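Local atomic coordinates of 6-aminohexanoate-cyclic-dimer hydrolase (Arthrobacter sp., PDB entry 3A2Q), a protein that hydrolyses the cyclic dimer of 6-aminohexanoate, a by-product of nylon-6 manufacture, opening the ring to give the linear dimer. Residues A[175-180]-A[423-428]; A[298-303]-A[382-387]; A[183-188]-A[220-225]. The protein carries 1 engineered substitution. One frame throughout, in Å; residues are numbered along the deposited sequence.

Followed from the N terminus, the chain enters helix 176-182 just after A174, an engineered residue at the position that, by similarity, carries the acyl-ester nucleophile, and runs on into strand 185-188. Contact 3 closes first: after strand 211-216, helix 219-229 returns to strand 185-188. Contact 2 follows in series, bringing the turn after strand 294-297 against strand 383-387. Contact 1 closes last, when residues 423-428 meet helix 176-182, so its long loop encloses both of the others. Contacts 2 and 3 do not touch, yet both reach the same mixed sheet of the amidase fold. Contact 1 touches each: F428 packs on L384, and A179 O lies 3.1 Å from V184 N, probably hydrogen-bonded.

Contact 1: residues A[175-180]-A[423-428]; sequences VRIPAS and AFTVPF
A buried arginine-to-carbonyl contact joins R176, at the start of helix 176-182, to the turn leading into helix 427-431, deep in the amidase fold near the active site. R176 NH1 donates to T425 O over 2.8 Å with an N-H...O angle of 143°, and NH2 adds a weak bond of 3.1 Å to the same oxygen. F428 N also donates to T425 O, from the opposite face of the carbonyl plane, so turn and arginine share one acceptor. A bend at chi3 (-73°) turns the long side chain so that T425 CB lies over one face of the guanidinium. Arginine suits this place because its several N-H groups can serve several acceptors: NH2 forms a salt bridge with D170, and NH1 also bonds Q452. Threonine offers a methine and methyl to R176, while its OG1 bonds chiefly A172 O, with L422 O secondary, and lies 3.7 Å from I177 CD1. I177 borders the site, its side chain about 6 Å from bound 6-aminohexanoic acid and from engineered A174, the nucleophile position by similarity. Around this junction, V175, P178 and A179 pack on F215 of strand 211-216, whereas T425 and F428 rest on Q452 of strand 448-455.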
loop_
_atom_site.group_PDB
_atom_site.type_symbol
_atom_site.label_atom_id
_atom_site.label_comp_id
_atom_site.label_asym_id
_atom_site.label_seq_id
_atom_site.Cartn_x
_atom_site.Cartn_y
_atom_site.Cartn_z
ATOM N N VAL A 175 1.658 0.611 -1.087
ATOM C CA VAL A 175 0.928 -0.525 -0.524
ATOM C C VAL A 175 1.516 -1.778 -1.171
ATOM O O VAL A 175 1.851 -2.751 -0.494
ATOM C CB VAL A 175 -0.594 -0.467 -0.819
ATOM C CG1 VAL A 175 -1.198 -1.867 -0.732
ATOM C CG2 VAL A 175 -1.282 0.441 0.187
ATOM N N ARG A 176 1.661 -1.736 -2.490
ATOM C CA ARG A 176 2.197 -2.863 -3.235
ATOM C C ARG A 176 3.635 -3.204 -2.864
ATOM O O ARG A 176 3.981 -4.376 -2.750
ATOM C CB ARG A 176 2.091 -2.587 -4.737
ATOM C CG ARG A 176 0.651 -2.579 -5.254
ATOM C CD ARG A 176 0.583 -1.902 -6.626
ATOM N NE ARG A 176 0.754 -0.458 -6.491
ATOM C CZ ARG A 176 1.124 0.357 -7.477
ATOM N NH1 ARG A 176 1.373 -0.123 -8.690
ATOM N NH2 ARG A 176 1.249 1.658 -7.245
ATOM N N ILE A 177 4.472 -2.192 -2.655
ATOM C CA ILE A 177 5.871 -2.440 -2.301
ATOM C C ILE A 177 5.992 -3.174 -0.961
ATOM O O ILE A 177 6.629 -4.225 -0.884
ATOM C CB ILE A 177 6.682 -1.111 -2.297
ATOM C CG1 ILE A 177 6.748 -0.566 -3.728
ATOM C CG2 ILE A 177 8.099 -1.354 -1.779
ATOM C CD1 ILE A 177 7.270 0.848 -3.865
ATOM N N PRO A 178 5.385 -2.638 0.114
ATOM C CA PRO A 178 5.481 -3.332 1.403
ATOM C C PRO A 178 4.895 -4.742 1.329
ATOM O O PRO A 178 5.355 -5.643 2.025
ATOM C CB PRO A 178 4.693 -2.429 2.350
ATOM C CG PRO A 178 4.827 -1.072 1.726
ATOM C CD PRO A 178 4.687 -1.350 0.258
ATOM N N ALA A 179 3.869 -4.928 0.497
ATOM C CA ALA A 179 3.249 -6.241 0.345
ATOM C C ALA A 179 4.246 -7.198 -0.300
ATOM O O ALA A 179 4.409 -8.327 0.148
ATOM C CB ALA A 179 1.979 -6.144 -0.522
ATOM N N SER A 180 4.910 -6.740 -1.356
ATOM C CA SER A 180 5.899 -7.563 -2.048
ATOM C C SER A 180 7.031 -7.952 -1.091
ATOM O O SER A 180 7.399 -9.124 -0.966
ATOM C CB SER A 180 6.482 -6.786 -3.235
ATOM O OG SER A 180 7.525 -7.514 -3.874
ATOM N N ALA A 423 10.004 1.586 -9.392
ATOM C CA ALA A 423 9.952 1.754 -10.846
ATOM C C ALA A 423 8.821 0.998 -11.548
ATOM O O ALA A 423 8.271 1.489 -12.533
ATOM C CB ALA A 423 11.298 1.377 -11.467
ATOM N N PHE A 424 8.477 -0.189 -11.054
ATOM C CA PHE A 424 7.404 -0.980 -11.666
ATOM C C PHE A 424 6.021 -0.754 -11.033
ATOM O O PHE A 424 5.030 -1.345 -11.473
ATOM C CB PHE A 424 7.743 -2.472 -11.601
ATOM C CG PHE A 424 8.716 -2.935 -12.658
ATOM C CD1 PHE A 424 9.511 -2.026 -13.356
ATOM C CD2 PHE A 424 8.866 -4.292 -12.923
ATOM C CE1 PHE A 424 10.441 -2.463 -14.300
ATOM C CE2 PHE A 424 9.793 -4.739 -13.865
ATOM C CZ PHE A 424 10.582 -3.822 -14.555
ATOM N N THR A 425 5.940 0.090 -10.007
ATOM C CA THR A 425 4.647 0.345 -9.378
ATOM C C THR A 425 4.116 1.748 -9.670
ATOM O O THR A 425 2.917 1.936 -9.882
ATOM C CB THR A 425 4.703 0.156 -7.839
ATOM O OG1 THR A 425 5.857 0.822 -7.314
ATOM C CG2 THR A 425 4.750 -1.325 -7.470
ATOM N N VAL A 426 5.008 2.730 -9.706
ATOM C CA VAL A 426 4.589 4.111 -9.926
ATOM C C VAL A 426 3.833 4.414 -11.231
ATOM O O VAL A 426 2.965 5.288 -11.250
ATOM C CB VAL A 426 5.798 5.083 -9.766
ATOM C CG1 VAL A 426 6.722 4.988 -10.953
ATOM C CG2 VAL A 426 5.299 6.500 -9.575
ATOM N N PRO A 427 4.127 3.695 -12.331
ATOM C CA PRO A 427 3.379 4.019 -13.551
ATOM C C PRO A 427 1.865 3.877 -13.380
ATOM O O PRO A 427 1.093 4.590 -14.013
ATOM C CB PRO A 427 3.925 3.020 -14.573
ATOM C CG PRO A 427 5.284 2.694 -14.068
ATOM C CD PRO A 427 5.079 2.599 -12.578
ATOM N N PHE A 428 1.444 2.958 -12.517
ATOM C CA PHE A 428 0.023 2.719 -12.319
ATOM C C PHE A 428 -0.650 3.656 -11.332
ATOM O O PHE A 428 -1.877 3.687 -11.240
ATOM C CB PHE A 428 -0.164 1.241 -11.988
ATOM C CG PHE A 428 0.517 0.358 -12.989
ATOM C CD1 PHE A 428 0.071 0.337 -14.313
ATOM C CD2 PHE A 428 1.708 -0.287 -12.675
ATOM C CE1 PHE A 428 0.806 -0.300 -15.308
ATOM C CE2 PHE A 428 2.453 -0.927 -13.666
ATOM C CZ PHE A 428 2.002 -0.931 -14.987
#

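Contact 2: residues A[298-303]-A[382-387]; sequences AYPEAL and DLLILP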
loop_
_atom_site.group_PDB
_atom_site.type_symbol
_atom_site.label_atom_id
_atom_site.label_comp_id
_atom_site.label_asym_id
_atom_site.label_seq_id
_atom_site.Cartn_x
_atom_site.Cartn_y
_atom_site.Cartn_z
ATOM N N ALA A 298 4.728 -9.203 -23.776
ATOM C CA ALA A 298 4.296 -7.918 -24.294
ATOM C C ALA A 298 4.026 -6.972 -23.139
ATOM O O ALA A 298 3.759 -7.402 -22.020
ATOM C CB ALA A 298 3.039 -8.091 -25.129
ATOM N N TYR A 299 4.081 -5.680 -23.422
ATOM C CA TYR A 299 3.859 -4.684 -22.392
ATOM C C TYR A 299 3.609 -3.322 -23.023
ATOM O O TYR A 299 3.958 -3.090 -24.180
ATOM C CB TYR A 299 5.090 -4.626 -21.487
ATOM C CG TYR A 299 6.351 -4.205 -22.214
ATOM C CD1 TYR A 299 6.722 -2.861 -22.292
ATOM C CD2 TYR A 299 7.178 -5.153 -22.818
ATOM C CE1 TYR A 299 7.889 -2.472 -22.947
ATOM C CE2 TYR A 299 8.344 -4.774 -23.476
ATOM C CZ TYR A 299 8.695 -3.436 -23.535
ATOM O OH TYR A 299 9.860 -3.068 -24.171
ATOM N N PRO A 300 2.982 -2.406 -22.271
ATOM C CA PRO A 300 2.702 -1.061 -22.794
ATOM C C PRO A 300 4.018 -0.366 -23.118
ATOM O O PRO A 300 4.887 -0.258 -22.255
ATOM C CB PRO A 300 1.960 -0.380 -21.636
ATOM C CG PRO A 300 1.363 -1.531 -20.860
ATOM C CD PRO A 300 2.446 -2.578 -20.908
ATOM N N GLU A 301 4.179 0.111 -24.348
ATOM C CA GLU A 301 5.438 0.760 -24.699
ATOM C C GLU A 301 5.706 1.974 -23.833
ATOM O O GLU A 301 6.855 2.383 -23.675
ATOM C CB GLU A 301 5.472 1.152 -26.180
ATOM C CG GLU A 301 4.401 2.109 -26.636
ATOM C CD GLU A 301 4.582 2.501 -28.093
ATOM O OE1 GLU A 301 4.756 1.592 -28.937
ATOM O OE2 GLU A 301 4.552 3.714 -28.393
ATOM N N ALA A 302 4.646 2.542 -23.264
ATOM C CA ALA A 302 4.787 3.708 -22.398
ATOM C C ALA A 302 5.669 3.380 -21.202
ATOM O O ALA A 302 6.300 4.266 -20.628
ATOM C CB ALA A 302 3.420 4.174 -21.919
ATOM N N LEU A 303 5.715 2.107 -20.820
ATOM C CA LEU A 303 6.534 1.707 -19.682
ATOM C C LEU A 303 8.025 1.884 -19.955
ATOM O O LEU A 303 8.837 1.854 -19.028
ATOM C CB LEU A 303 6.229 0.253 -19.277
ATOM C CG LEU A 303 4.814 0.011 -18.721
ATOM C CD1 LEU A 303 4.708 -1.403 -18.172
ATOM C CD2 LEU A 303 4.507 1.013 -17.621
ATOM N N ASP A 382 -5.794 -7.485 -21.697
ATOM C CA ASP A 382 -6.575 -7.512 -20.464
ATOM C C ASP A 382 -5.741 -7.317 -19.203
ATOM O O ASP A 382 -6.135 -6.581 -18.297
ATOM C CB ASP A 382 -7.308 -8.847 -20.331
ATOM C CG ASP A 382 -8.346 -9.053 -21.407
ATOM O OD1 ASP A 382 -9.320 -8.273 -21.439
ATOM O OD2 ASP A 382 -8.181 -9.996 -22.214
ATOM N N LEU A 383 -4.593 -7.985 -19.150
ATOM C CA LEU A 383 -3.733 -7.928 -17.967
ATOM C C LEU A 383 -2.249 -7.872 -18.276
ATOM O O LEU A 383 -1.783 -8.420 -19.280
ATOM C CB LEU A 383 -3.957 -9.164 -17.096
ATOM C CG LEU A 383 -5.330 -9.500 -16.512
ATOM C CD1 LEU A 383 -5.289 -10.904 -15.919
ATOM C CD2 LEU A 383 -5.701 -8.493 -15.454
ATOM N N LEU A 384 -1.511 -7.220 -17.381
ATOM C CA LEU A 384 -0.062 -7.131 -17.490
ATOM C C LEU A 384 0.459 -7.822 -16.236
ATOM O O LEU A 384 -0.043 -7.575 -15.140
ATOM C CB LEU A 384 0.416 -5.671 -17.490
ATOM C CG LEU A 384 1.944 -5.510 -17.494
ATOM C CD1 LEU A 384 2.497 -5.917 -18.853
ATOM C CD2 LEU A 384 2.332 -4.065 -17.191
ATOM N N ILE A 385 1.430 -8.712 -16.411
ATOM C CA ILE A 385 2.051 -9.421 -15.302
ATOM C C ILE A 385 3.497 -8.939 -15.261
ATOM O O ILE A 385 4.191 -8.955 -16.279
ATOM C CB ILE A 385 2.085 -10.958 -15.524
ATOM C CG1 ILE A 385 0.718 -11.466 -15.977
ATOM C CG2 ILE A 385 2.505 -11.657 -14.234
ATOM C CD1 ILE A 385 -0.396 -11.177 -15.013
ATOM N N LEU A 386 3.948 -8.495 -14.093
ATOM C CA LEU A 386 5.319 -8.035 -13.951
ATOM C C LEU A 386 5.704 -8.081 -12.480
ATOM O O LEU A 386 4.836 -8.125 -11.609
ATOM C CB LEU A 386 5.468 -6.605 -14.483
ATOM C CG LEU A 386 4.827 -5.456 -13.691
ATOM C CD1 LEU A 386 5.296 -4.132 -14.278
ATOM C CD2 LEU A 386 3.309 -5.551 -13.732
ATOM N N PRO A 387 7.016 -8.103 -12.182
ATOM C CA PRO A 387 7.440 -8.141 -10.776
ATOM C C PRO A 387 6.926 -6.893 -10.069
ATOM O O PRO A 387 6.789 -5.848 -10.697
ATOM C CB PRO A 387 8.970 -8.150 -10.872
ATOM C CG PRO A 387 9.236 -8.750 -12.223
ATOM C CD PRO A 387 8.169 -8.148 -13.095
#
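L384, on strand 383-387 of the mixed sheet in this amidase fold, plugs into the turn that leaves strand 294-297 and passes into the 3-10 segment 301-303. No hydrogen bond crosses the contact; its side-chain contacts are apolar. The leucine places CG anti to its backbone N (chi1 176°), and chi2 of 71° spreads the two methyls over different parts of the turn. CD1 faces the extended residues, meeting Y299 CB at 3.9 Å and P300 CD at the same 3.9 Å; it also lies beside the backbone oxygen of A298. Proline is apt here, since its rigid ring presents a compact apolar end to the leucine, the two meeting tip to tip. Y299 gives only its CB: with chi1 at 62° the ring is carried away from L384, and it meets the ring of H265 instead. L303 reaches in from the 3-10 turn, where L303 N bonds P300 O at 2.9 Å. W376 of helix 356-378 touches both P300 and L384, while F428 of helix 427-431 also packs on L303. Cutting L384 back to an alanine removes both methyls, which is likely to leave P300 and L303 without their apolar partner and open a gap between turn and strand. The two leucines meet end on, L303 CD1 lying 3.7 Å from L384 CD2.

Contact 3: residues A[183-188]-A[220-225]; sequences GVVGLK and RDIAAL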
loop_
_atom_site.group_PDB
_atom_site.type_symbol
_atom_site.label_atom_id
_atom_site.label_comp_id
_atom_site.label_asym_id
_atom_site.label_seq_id
_atom_site.Cartn_x
_atom_site.Cartn_y
_atom_site.Cartn_z
ATOM N N GLY A 183 5.696 -10.296 1.877
ATOM C CA GLY A 183 4.988 -11.531 1.576
ATOM C C GLY A 183 3.501 -11.581 1.863
ATOM O O GLY A 183 2.990 -12.598 2.339
ATOM N N VAL A 184 2.796 -10.488 1.589
ATOM C CA VAL A 184 1.351 -10.456 1.795
ATOM C C VAL A 184 0.706 -9.881 0.538
ATOM O O VAL A 184 1.406 -9.473 -0.387
ATOM C CB VAL A 184 0.954 -9.593 3.023
ATOM C CG1 VAL A 184 1.584 -10.166 4.284
ATOM C CG2 VAL A 184 1.381 -8.149 2.819
ATOM N N VAL A 185 -0.624 -9.877 0.495
ATOM C CA VAL A 185 -1.333 -9.330 -0.653
ATOM C C VAL A 185 -1.561 -7.834 -0.455
ATOM O O VAL A 185 -2.062 -7.411 0.584
ATOM C CB VAL A 185 -2.705 -10.002 -0.848
ATOM C CG1 VAL A 185 -3.359 -9.464 -2.112
ATOM C CG2 VAL A 185 -2.541 -11.507 -0.938
ATOM N N GLY A 186 -1.193 -7.037 -1.453
ATOM C CA GLY A 186 -1.383 -5.603 -1.352
ATOM C C GLY A 186 -2.044 -5.065 -2.602
ATOM O O GLY A 186 -1.512 -5.217 -3.701
ATOM N N LEU A 187 -3.206 -4.442 -2.445
ATOM C CA LEU A 187 -3.917 -3.900 -3.593
ATOM C C LEU A 187 -4.062 -2.393 -3.620
ATOM O O LEU A 187 -4.472 -1.781 -2.629
ATOM C CB LEU A 187 -5.322 -4.504 -3.687
ATOM C CG LEU A 187 -6.269 -3.799 -4.673
ATOM C CD1 LEU A 187 -5.901 -4.180 -6.101
ATOM C CD2 LEU A 187 -7.708 -4.186 -4.375
ATOM N N LYS A 188 -3.702 -1.798 -4.758
ATOM C CA LYS A 188 -3.914 -0.372 -4.988
ATOM C C LYS A 188 -5.093 -0.433 -5.964
ATOM O O LYS A 188 -4.925 -0.780 -7.139
ATOM C CB LYS A 188 -2.747 0.299 -5.712
ATOM C CG LYS A 188 -3.020 1.789 -5.972
ATOM C CD LYS A 188 -2.143 2.374 -7.079
ATOM C CE LYS A 188 -2.572 1.904 -8.459
ATOM N NZ LYS A 188 -3.950 2.359 -8.814
ATOM N N ARG A 220 -9.691 -13.413 -1.152
ATOM C CA ARG A 220 -11.078 -13.209 -0.760
ATOM C C ARG A 220 -11.191 -12.091 0.271
ATOM O O ARG A 220 -12.181 -11.360 0.297
ATOM C CB ARG A 220 -11.696 -14.509 -0.233
ATOM C CG ARG A 220 -11.151 -15.012 1.092
ATOM C CD ARG A 220 -11.847 -16.314 1.477
ATOM N NE ARG A 220 -11.492 -16.766 2.817
ATOM C CZ ARG A 220 -12.015 -17.840 3.405
ATOM N NH1 ARG A 220 -12.917 -18.574 2.765
ATOM N NH2 ARG A 220 -11.646 -18.175 4.635
ATOM N N ASP A 221 -10.173 -11.950 1.116
ATOM C CA ASP A 221 -10.173 -10.893 2.123
ATOM C C ASP A 221 -10.138 -9.522 1.443
ATOM O O ASP A 221 -10.786 -8.583 1.896
ATOM C CB ASP A 221 -8.962 -11.029 3.047
ATOM C CG ASP A 221 -9.262 -11.839 4.300
ATOM O OD1 ASP A 221 -10.341 -12.464 4.380
ATOM O OD2 ASP A 221 -8.405 -11.855 5.207
ATOM N N ILE A 222 -9.372 -9.409 0.361
ATOM C CA ILE A 222 -9.279 -8.146 -0.369
ATOM C C ILE A 222 -10.632 -7.816 -0.993
ATOM O O ILE A 222 -11.111 -6.688 -0.902
ATOM C CB ILE A 222 -8.193 -8.216 -1.477
ATOM C CG1 ILE A 222 -6.807 -8.355 -0.835
ATOM C CG2 ILE A 222 -8.241 -6.967 -2.352
ATOM C CD1 ILE A 222 -6.400 -7.159 0.016
ATOM N N ALA A 223 -11.250 -8.808 -1.619
ATOM C CA ALA A 223 -12.552 -8.607 -2.245
ATOM C C ALA A 223 -13.581 -8.128 -1.219
ATOM O O ALA A 223 -14.343 -7.201 -1.481
ATOM C CB ALA A 223 -13.020 -9.899 -2.898
ATOM N N ALA A 224 -13.595 -8.755 -0.049
ATOM C CA ALA A 224 -14.533 -8.373 1.001
ATOM C C ALA A 224 -14.271 -6.954 1.511
ATOM O O ALA A 224 -15.205 -6.199 1.786
ATOM C CB ALA A 224 -14.464 -9.372 2.155
ATOM N N LEU A 225 -12.999 -6.595 1.638
ATOM C CA LEU A 225 -12.627 -5.262 2.103
ATOM C C LEU A 225 -13.102 -4.183 1.132
ATOM O O LEU A 225 -13.547 -3.115 1.546
ATOM C CB LEU A 225 -11.111 -5.175 2.267
ATOM C CG LEU A 225 -10.566 -5.986 3.442
ATOM C CD1 LEU A 225 -9.059 -6.132 3.326
ATOM C CD2 LEU A 225 -10.961 -5.302 4.743
#
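I222 packs helix 219-229 against one face of the mixed sheet at strand 185-188, a helix-on-sheet contact of the alpha/beta fold, and meets V185 and L187, whose side chains leave the same face of the strand. The closer half of the contact is at L187, where CD2 lies 3.5 Å from I222 CG2, tighter than a usual van der Waals distance between carbons, and L187 CB is 4.0 Å from the same I222 CG2. The other half is easier: V185 CG1 stands 3.8 Å from I222 CG1. The branching of isoleucine suits this position, because one residue can send a separate arm to each partner; CG2 is anti to the backbone N and goes to L187, while chi1 of -66° swings CG1 to V185. G186, between the two, would point a side chain away from the helix, and its backbone pairs with S437 of strand 435-442. Toward solvent the character changes. R220, one residue before D221 on the helix, is exposed and forms a salt bridge with D9, and A224 is partly exposed. D221 is buried, but its carboxylate is satisfied by A10 N and T11 OG1, which tie the helix to the N-terminal region. Since neither hydrogen bond nor charge crosses between helix and strand, their fit here depends on the shapes of three aliphatic side chains, while R220 and D221 find polar partners near the N terminus.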